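Local structure of N-acetylneuraminate lyase (Fusobacterium nucleatum subsp. nucleatum ATCC 25586, 5ZKA) at residues A[26-31]-A[38-43]. The protein belongs to the dihydrodipicolinate synthetase family and folds as a TIM barrel. Numbering follows the deposited sequence.
Sequences MVPYNE and KGLREI
Pro28 pushes its ring into the flank of helix 37-49, where Gly39, Leu40 and Ile43 form a shallow hollow. This is the first beta-alpha loop of a TIM barrel: the helix following strand 20-24 packs back against the loop that leads to it. The peptide link between Gly39 and Leu40 forms the floor of the hollow. Gly39, having no side chain, lets the ring come down onto the backbone, with Pro28 CG 3.4 Å from Gly39 C and 3.3 Å from Leu40 N. Proline suits the bump, being compact, rigid and apolar. Leu40 and Ile43, one turn apart, build the walls. Leu40 lays its CB 3.9 Å from Pro28 CD; chi1 of 177° sends CG away from the backbone N, and chi2 of 55° then turns CD1 toward Val27 CG2, 4.3 Å away. Beyond Leu40, Ile79 of helix 70-84 continues the apolar packing. The extended CG1 arm of Ile43 (chi2 177°) abuts the CD corner of the proline ring, CD1 lying 3.5 Å from Pro28 CD. Both branches of Ile43 also close over the carbonyl of Met26, an oxygen buried here without a hydrogen-bonding partner: CG2 lies 3.7 Å and CD1 3.6 Å from Met26 O.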
loop_
_atom_site.group_PDB
_atom_site.type_symbol
_atom_site.label_atom_id
_atom_site.label_comp_id
_atom_site.label_asym_id
_atom_site.label_seq_id
_atom_site.Cartn_x
_atom_site.Cartn_y
_atom_site.Cartn_z
ATOM N N MET A 26 -8.834 -0.613 24.036
ATOM C CA MET A 26 -8.154 0.358 24.878
ATOM C C MET A 26 -8.471 0.107 26.343
ATOM O O MET A 26 -9.530 -0.425 26.695
ATOM C CB MET A 26 -8.568 1.774 24.500
ATOM C CG MET A 26 -8.308 2.073 23.041
ATOM S SD MET A 26 -7.703 3.738 22.786
ATOM C CE MET A 26 -6.160 3.736 23.689
ATOM N N VAL A 27 -7.546 0.513 27.206
ATOM C CA VAL A 27 -7.628 0.249 28.636
ATOM C C VAL A 27 -7.568 1.579 29.366
ATOM O O VAL A 27 -6.673 2.383 29.094
ATOM C CB VAL A 27 -6.505 -0.681 29.128
ATOM C CG1 VAL A 27 -6.602 -0.862 30.653
ATOM C CG2 VAL A 27 -6.602 -2.017 28.416
ATOM N N PRO A 28 -8.509 1.868 30.276
ATOM C CA PRO A 28 -8.430 3.111 31.042
ATOM C C PRO A 28 -7.608 2.928 32.304
ATOM O O PRO A 28 -7.823 1.990 33.085
ATOM C CB PRO A 28 -9.900 3.426 31.353
ATOM C CG PRO A 28 -10.557 2.090 31.421
ATOM C CD PRO A 28 -9.789 1.170 30.477
ATOM N N TYR A 29 -6.654 3.828 32.503
ATOM C CA TYR A 29 -5.751 3.785 33.640
ATOM C C TYR A 29 -6.020 4.976 34.545
ATOM O O TYR A 29 -6.426 6.043 34.081
ATOM C CB TYR A 29 -4.283 3.785 33.179
ATOM C CG TYR A 29 -3.941 2.586 32.330
ATOM C CD1 TYR A 29 -3.645 1.354 32.917
ATOM C CD2 TYR A 29 -3.935 2.672 30.939
ATOM C CE1 TYR A 29 -3.348 0.233 32.135
ATOM C CE2 TYR A 29 -3.632 1.562 30.146
ATOM C CZ TYR A 29 -3.339 0.348 30.751
ATOM O OH TYR A 29 -3.051 -0.744 29.964
ATOM N N ASN A 30 -5.816 4.776 35.846
ATOM C CA ASN A 30 -5.904 5.870 36.798
ATOM C C ASN A 30 -4.630 6.711 36.732
ATOM O O ASN A 30 -3.689 6.403 35.991
ATOM C CB ASN A 30 -6.143 5.328 38.206
ATOM C CG ASN A 30 -7.454 4.578 38.320
ATOM O OD1 ASN A 30 -8.496 5.079 37.900
ATOM N ND2 ASN A 30 -7.409 3.373 38.888
ATOM N N GLU A 31 -4.597 7.784 37.529
ATOM C CA GLU A 31 -3.435 8.672 37.534
ATOM C C GLU A 31 -2.155 7.912 37.868
ATOM O O GLU A 31 -1.107 8.144 37.249
ATOM C CB GLU A 31 -3.656 9.814 38.527
ATOM C CG GLU A 31 -4.568 10.920 38.017
ATOM C CD GLU A 31 -5.446 11.502 39.114
ATOM O OE1 GLU A 31 -6.615 11.849 38.829
ATOM O OE2 GLU A 31 -4.966 11.603 40.266
ATOM N N LYS A 38 -13.921 -0.348 36.358
ATOM C CA LYS A 38 -15.245 0.115 35.944
ATOM C C LYS A 38 -15.213 0.653 34.518
ATOM O O LYS A 38 -16.073 0.318 33.694
ATOM C CB LYS A 38 -15.751 1.182 36.917
ATOM C CG LYS A 38 -17.135 1.729 36.587
ATOM N N GLY A 39 -14.211 1.474 34.201
ATOM C CA GLY A 39 -14.130 2.039 32.867
ATOM C C GLY A 39 -13.784 1.013 31.811
ATOM O O GLY A 39 -14.237 1.120 30.665
ATOM N N LEU A 40 -12.970 0.011 32.171
ATOM C CA LEU A 40 -12.622 -1.034 31.208
ATOM C C LEU A 40 -13.858 -1.813 30.785
ATOM O O LEU A 40 -14.037 -2.109 29.601
ATOM C CB LEU A 40 -11.570 -1.982 31.794
ATOM C CG LEU A 40 -11.163 -3.161 30.903
ATOM C CD1 LEU A 40 -10.680 -2.688 29.506
ATOM C CD2 LEU A 40 -10.085 -4.032 31.579
ATOM N N ARG A 41 -14.720 -2.161 31.740
ATOM C CA ARG A 41 -15.984 -2.792 31.378
ATOM C C ARG A 41 -16.831 -1.877 30.494
ATOM O O ARG A 41 -17.501 -2.350 29.567
ATOM C CB ARG A 41 -16.741 -3.196 32.643
ATOM C CG ARG A 41 -15.956 -4.231 33.464
ATOM C CD ARG A 41 -16.748 -4.756 34.656
ATOM N NE ARG A 41 -15.943 -5.710 35.414
ATOM C CZ ARG A 41 -15.984 -7.030 35.253
ATOM N NH1 ARG A 41 -16.811 -7.568 34.368
ATOM N NH2 ARG A 41 -15.195 -7.811 35.982
ATOM N N GLU A 42 -16.807 -0.564 30.752
ATOM C CA GLU A 42 -17.579 0.363 29.924
ATOM C C GLU A 42 -17.049 0.407 28.497
ATOM O O GLU A 42 -17.828 0.515 27.541
ATOM C CB GLU A 42 -17.560 1.764 30.534
ATOM C CG GLU A 42 -18.341 1.871 31.852
ATOM C CD GLU A 42 -18.411 3.292 32.368
ATOM O OE1 GLU A 42 -17.954 4.208 31.649
ATOM O OE2 GLU A 42 -18.906 3.491 33.502
ATOM N N ILE A 43 -15.727 0.349 28.332
ATOM C CA ILE A 43 -15.163 0.362 26.985
ATOM C C ILE A 43 -15.514 -0.923 26.251
ATOM O O ILE A 43 -15.848 -0.910 25.060
ATOM C CB ILE A 43 -13.641 0.576 27.046
ATOM C CG1 ILE A 43 -13.306 1.956 27.610
ATOM C CG2 ILE A 43 -13.022 0.399 25.658
ATOM C CD1 ILE A 43 -11.786 2.189 27.758
#